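Local coordinates for heme-binding protein A (Haemophilus parasuis 29755, PDB 3TPA) that probably binds glutathione as the periplasmic solute-binding component of a bacterial transport system, although it is named for heme, at residues F422-P425 / A430-P433; S438-E443 / V469-Q474. The protein carries 1 engineered substitution. All coordinates share one frame; numbering follows the deposited sequence. Where two conformers were deposited one is given.

Interaction 1: residues F422-P425 / A430-P433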
loop_
_atom_site.group_PDB
_atom_site.type_symbol
_atom_site.label_atom_id
_atom_site.label_comp_id
_atom_site.label_asym_id
_atom_site.label_seq_id
_atom_site.Cartn_x
_atom_site.Cartn_y
_atom_site.Cartn_z
ATOM N N PHE A 422 1.274 -6.923 7.569
ATOM C CA PHE A 422 0.464 -6.303 8.621
ATOM C C PHE A 422 1.020 -6.771 9.973
ATOM O O PHE A 422 1.428 -5.974 10.802
ATOM C CB PHE A 422 -1.017 -6.749 8.555
ATOM C CG PHE A 422 -1.822 -6.111 7.456
ATOM C CD1 PHE A 422 -2.574 -4.968 7.700
ATOM C CD2 PHE A 422 -1.868 -6.680 6.197
ATOM C CE1 PHE A 422 -3.344 -4.374 6.689
ATOM C CE2 PHE A 422 -2.634 -6.081 5.164
ATOM C CZ PHE A 422 -3.370 -4.935 5.418
ATOM N N LEU A 423 1.030 -8.083 10.174
ATOM C CA LEU A 423 1.291 -8.670 11.496
ATOM C C LEU A 423 2.730 -8.564 12.002
ATOM O O LEU A 423 2.963 -8.365 13.189
ATOM C CB LEU A 423 0.873 -10.134 11.511
ATOM C CG LEU A 423 -0.596 -10.404 11.156
ATOM C CD1 LEU A 423 -0.790 -11.894 11.077
ATOM C CD2 LEU A 423 -1.539 -9.813 12.183
ATOM N N PHE A 424 3.700 -8.693 11.112
ATOM C CA PHE A 424 5.091 -8.565 11.549
ATOM C C PHE A 424 5.450 -7.111 11.928
ATOM O O PHE A 424 6.022 -6.871 12.986
ATOM C CB PHE A 424 6.062 -9.151 10.499
ATOM C CG PHE A 424 7.478 -9.269 10.987
ATOM C CD1 PHE A 424 7.903 -10.405 11.676
ATOM C CD2 PHE A 424 8.375 -8.253 10.767
ATOM C CE1 PHE A 424 9.215 -10.519 12.137
ATOM C CE2 PHE A 424 9.687 -8.355 11.214
ATOM C CZ PHE A 424 10.109 -9.482 11.905
ATOM N N PRO A 425 5.128 -6.138 11.066
ATOM C CA PRO A 425 5.430 -4.758 11.476
ATOM C C PRO A 425 4.739 -4.345 12.777
ATOM O O PRO A 425 5.349 -3.650 13.603
ATOM C CB PRO A 425 4.906 -3.925 10.304
ATOM C CG PRO A 425 5.066 -4.823 9.119
ATOM C CD PRO A 425 4.738 -6.214 9.649
ATOM N N ALA A 430 10.719 -7.936 17.178
ATOM C CA ALA A 430 11.852 -7.287 16.543
ATOM C C ALA A 430 11.590 -5.820 16.225
ATOM O O ALA A 430 12.529 -5.059 15.971
ATOM C CB ALA A 430 12.276 -8.052 15.284
ATOM N N ASN A 431 10.312 -5.425 16.247
ATOM C CA ASN A 431 9.934 -4.064 15.949
ATOM C C ASN A 431 9.653 -3.242 17.204
ATOM O O ASN A 431 8.880 -2.291 17.181
ATOM C CB ASN A 431 8.772 -4.054 14.950
ATOM C CG ASN A 431 9.206 -4.522 13.578
ATOM O OD1 ASN A 431 10.229 -4.087 13.078
ATOM N ND2 ASN A 431 8.441 -5.422 12.971
ATOM N N ILE A 432 10.291 -3.622 18.308
ATOM C CA ILE A 432 10.287 -2.800 19.522
ATOM C C ILE A 432 11.722 -2.432 19.897
ATOM O O ILE A 432 12.563 -3.313 20.019
ATOM C CB ILE A 432 9.708 -3.550 20.742
ATOM C CG1 ILE A 432 8.364 -4.209 20.431
ATOM C CG2 ILE A 432 9.577 -2.608 21.928
ATOM C CD1 ILE A 432 7.943 -5.218 21.511
ATOM N N PRO A 433 12.011 -1.133 20.063
ATOM C CA PRO A 433 11.142 0.015 19.788
ATOM C C PRO A 433 11.018 0.190 18.285
ATOM O O PRO A 433 12.013 0.011 17.584
ATOM C CB PRO A 433 11.912 1.201 20.392
ATOM C CG PRO A 433 13.029 0.594 21.222
ATOM C CD PRO A 433 13.330 -0.718 20.570
#

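Interaction 2: residues S438-E443 / V469-Q474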
loop_
_atom_site.group_PDB
_atom_site.type_symbol
_atom_site.label_atom_id
_atom_site.label_comp_id
_atom_site.label_asym_id
_atom_site.label_seq_id
_atom_site.Cartn_x
_atom_site.Cartn_y
_atom_site.Cartn_z
ATOM N N SER A 438 2.375 -1.057 20.438
ATOM C CA SER A 438 1.833 -1.666 21.659
ATOM C C SER A 438 2.885 -2.388 22.519
ATOM O O SER A 438 2.680 -2.578 23.717
ATOM C CB SER A 438 0.689 -2.640 21.322
ATOM O OG SER A 438 1.191 -3.841 20.762
ATOM N N ARG A 439 3.993 -2.796 21.907
ATOM C CA ARG A 439 5.066 -3.517 22.617
ATOM C C ARG A 439 4.673 -4.926 23.010
ATOM O O ARG A 439 5.364 -5.575 23.793
ATOM C CB ARG A 439 5.531 -2.768 23.872
ATOM C CG ARG A 439 5.889 -1.302 23.640
ATOM C CD ARG A 439 7.173 -0.950 24.427
ATOM N NE ARG A 439 7.852 0.170 23.804
ATOM C CZ ARG A 439 9.150 0.387 23.864
ATOM N NH1 ARG A 439 9.942 -0.438 24.527
ATOM N NH2 ARG A 439 9.645 1.439 23.252
ATOM N N TRP A 440 3.562 -5.408 22.472
ATOM C CA TRP A 440 3.106 -6.755 22.798
ATOM C C TRP A 440 3.922 -7.800 22.050
ATOM O O TRP A 440 4.314 -7.593 20.899
ATOM C CB TRP A 440 1.628 -6.922 22.451
ATOM C CG TRP A 440 1.097 -8.322 22.677
ATOM C CD1 TRP A 440 0.756 -8.896 23.876
ATOM C CD2 TRP A 440 0.822 -9.305 21.674
ATOM N NE1 TRP A 440 0.313 -10.193 23.673
ATOM C CE2 TRP A 440 0.330 -10.455 22.330
ATOM C CE3 TRP A 440 0.940 -9.325 20.280
ATOM C CZ2 TRP A 440 -0.030 -11.604 21.644
ATOM C CZ3 TRP A 440 0.586 -10.486 19.598
ATOM C CH2 TRP A 440 0.121 -11.608 20.285
ATOM N N THR A 441 4.182 -8.920 22.720
ATOM C CA THR A 441 4.863 -10.058 22.104
ATOM C C THR A 441 4.326 -11.348 22.699
ATOM O O THR A 441 3.886 -11.371 23.850
ATOM C CB THR A 441 6.402 -10.030 22.338
ATOM O OG1 THR A 441 6.698 -10.491 23.662
ATOM C CG2 THR A 441 6.968 -8.630 22.142
ATOM N N ASP A 442 4.380 -12.419 21.920
ATOM C CA ASP A 442 3.984 -13.734 22.399
ATOM C C ASP A 442 4.814 -14.787 21.674
ATOM O O ASP A 442 4.942 -14.747 20.451
ATOM C CB ASP A 442 2.491 -13.969 22.178
ATOM C CG ASP A 442 2.084 -15.373 22.525
ATOM O OD1 ASP A 442 1.871 -15.647 23.720
ATOM O OD2 ASP A 442 2.002 -16.209 21.607
ATOM N N GLU A 443 5.392 -15.711 22.438
ATOM C CA GLU A 443 6.372 -16.640 21.896
ATOM C C GLU A 443 5.783 -17.466 20.776
ATOM O O GLU A 443 6.395 -17.596 19.732
ATOM C CB GLU A 443 6.925 -17.549 22.988
ATOM C CG GLU A 443 7.921 -18.580 22.476
ATOM C CD GLU A 443 8.631 -19.300 23.607
ATOM O OE1 GLU A 443 8.185 -19.158 24.769
ATOM O OE2 GLU A 443 9.637 -19.994 23.334
ATOM N N VAL A 469 -3.550 -14.719 14.359
ATOM C CA VAL A 469 -4.521 -13.657 14.625
ATOM C C VAL A 469 -5.428 -14.000 15.823
ATOM O O VAL A 469 -5.765 -13.138 16.607
ATOM C CB VAL A 469 -5.343 -13.304 13.363
ATOM C CG1 VAL A 469 -6.547 -12.454 13.727
ATOM C CG2 VAL A 469 -4.454 -12.570 12.372
ATOM N N GLU A 470 -5.785 -15.266 16.004
ATOM C CA GLU A 470 -6.597 -15.653 17.162
ATOM C C GLU A 470 -5.852 -15.380 18.474
ATOM O O GLU A 470 -6.446 -14.961 19.469
ATOM C CB GLU A 470 -7.013 -17.126 17.066
ATOM C CG GLU A 470 -8.055 -17.411 15.984
ATOM C CD GLU A 470 -9.473 -17.531 16.531
ATOM O OE1 GLU A 470 -9.702 -17.203 17.714
ATOM O OE2 GLU A 470 -10.369 -17.959 15.770
ATOM N N ILE A 471 -4.544 -15.606 18.477
ATOM C CA ILE A 471 -3.738 -15.319 19.665
ATOM C C ILE A 471 -3.669 -13.813 19.923
ATOM O O ILE A 471 -3.896 -13.333 21.050
ATOM C CB ILE A 471 -2.308 -15.892 19.546
ATOM C CG1 ILE A 471 -2.328 -17.425 19.603
ATOM C CG2 ILE A 471 -1.399 -15.314 20.638
ATOM C CD1 ILE A 471 -0.991 -18.079 19.221
ATOM N N PHE A 472 -3.356 -13.063 18.876
ATOM C CA PHE A 472 -3.412 -11.595 18.961
ATOM C C PHE A 472 -4.764 -11.101 19.510
ATOM O O PHE A 472 -4.814 -10.273 20.415
ATOM C CB PHE A 472 -3.153 -10.952 17.594
ATOM C CG PHE A 472 -3.861 -9.638 17.412
ATOM C CD1 PHE A 472 -3.371 -8.477 18.005
ATOM C CD2 PHE A 472 -5.047 -9.568 16.679
ATOM C CE1 PHE A 472 -4.049 -7.250 17.835
ATOM C CE2 PHE A 472 -5.728 -8.368 16.526
ATOM C CZ PHE A 472 -5.227 -7.208 17.101
ATOM N N GLN A 473 -5.862 -11.611 18.966
ATOM C CA GLN A 473 -7.193 -11.144 19.387
ATOM C C GLN A 473 -7.478 -11.432 20.863
ATOM O O GLN A 473 -7.995 -10.580 21.569
ATOM C CB GLN A 473 -8.296 -11.733 18.494
ATOM C CG GLN A 473 -9.702 -11.118 18.715
ATOM C CD GLN A 473 -9.837 -9.672 18.202
ATOM O OE1 GLN A 473 -8.849 -8.982 17.978
ATOM N NE2 GLN A 473 -11.071 -9.224 18.009
ATOM N N GLN A 474 -7.109 -12.631 21.320
ATOM C CA GLN A 474 -7.265 -13.037 22.716
ATOM C C GLN A 474 -6.594 -12.058 23.679
ATOM O O GLN A 474 -7.046 -11.859 24.799
ATOM C CB GLN A 474 -6.679 -14.449 22.915
ATOM C CG GLN A 474 -7.548 -15.561 22.331
ATOM C CD GLN A 474 -6.850 -16.917 22.253
ATOM O OE1 GLN A 474 -5.619 -17.010 22.239
ATOM N NE2 GLN A 474 -7.646 -17.978 22.181
#

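Interaction 1: residues F422-P425 / A430-P433
The carboxamide nitrogen ND2 of Asn431 gives a hydrogen bond to the backbone carbonyl O of Phe424, 2.8 Å away. At the hydrogen the bond is bent, 139°, and the nitrogen sits above the carbonyl plane, 45° out of it. The acceptor, by contrast, lies almost in the amide plane of Asn431. With CG anti to its carbonyl carbon, the asparagine side chain reaches from the loop to the last turn of helix 420-427, and ND2 also comes within 3.4 Å of Pro425 CA. The same nitrogen packs against the Phe424 ring, 3.6 Å from its CD2, approaching obliquely while the amide plane stands nearly perpendicular to the ring. Phe424 CG is anti to its own backbone N (chi1 -170°), which brings the end of the ring close to the loop; there CZ meets Ala430 CB at 4.3 Å in loose apolar contact. Phe424 also touches Glu446 of helix 443-453. The helix end and the loop are joined at further points: Pro425 O accepts a hydrogen bond from Thr435 OG1, and Ala430 N is bonded to Ser428 OG. Carbonyls near the C-terminal end of a helix often take donors from outside the helical pattern; here Asn431 supplies a side-chain N-H to a carbonyl of the last turn, tying the exiting loop back to the helix at the protein surface.

Interaction 2: residues S438-E443 / V469-Q474
Trp440 presses the six-membered end of its indole against helix 458-475, and this buried residue, with the larger share of the loop's contact, makes the tightly packed part. Its CH2 lies 3.8 Å from Phe472 CA, an oblique approach to the helix backbone itself, and CZ3 is 4.3 Å from Phe472 CB. Ile471 CG2 reaches the indole at its edge, near the ring plane, 4.0 Å from Trp440 CH2. The indole owes its reach to a first torsion that sets CG anti to the backbone N (chi1 176°). Phe445 meets the same indole edge-to-face, Pro477 touches both Trp440 and Phe472, and Phe472 in turn packs on Ile478 and Pro480 of strand 478-491, which belongs to the mixed six-stranded sheet. The loop leading into helix 443-453 is thereby packed on helix 458-475, the next helix along the chain in this family 5 solute-binding protein. Asp442 is the N-cap of helix 443-453: its OD2 accepts a hydrogen bond from Phe445 N, which fixes the carboxylate at the helix start. On this partly exposed side the contact is slighter, and no hydrogen bond joins the two segments. The carboxylate, its polar partner being the helix amide, offers helix 458-475 little more than one oxygen-to-methyl contact, Asp442 OD2 to Ile471 CG2 at 3.6 Å, the two side chains crossing at about a right angle.

In the fold
Interaction 1 comes first along the chain and is complete before the residues of interaction 2 begin; their centres lie about 11 Å apart. A single connection between helices 420-427 and 443-453 supplies the loop partner of both: residues 430-433 fold back on the helix just left, whereas residues 438-443 meet helix 458-475. The two also touch directly, with Ile432 CD1 3.6 Å from Thr441 CG2 and Leu423 CD1 3.9 Å from Val469 CG2. Together they join helices 420-427, 443-453 and 458-475 beside strand 478-491 of the six-stranded sheet. One connecting loop is thus attached at successive points, first at the surface to the helix it leaves, then, partly buried, to helix 458-475.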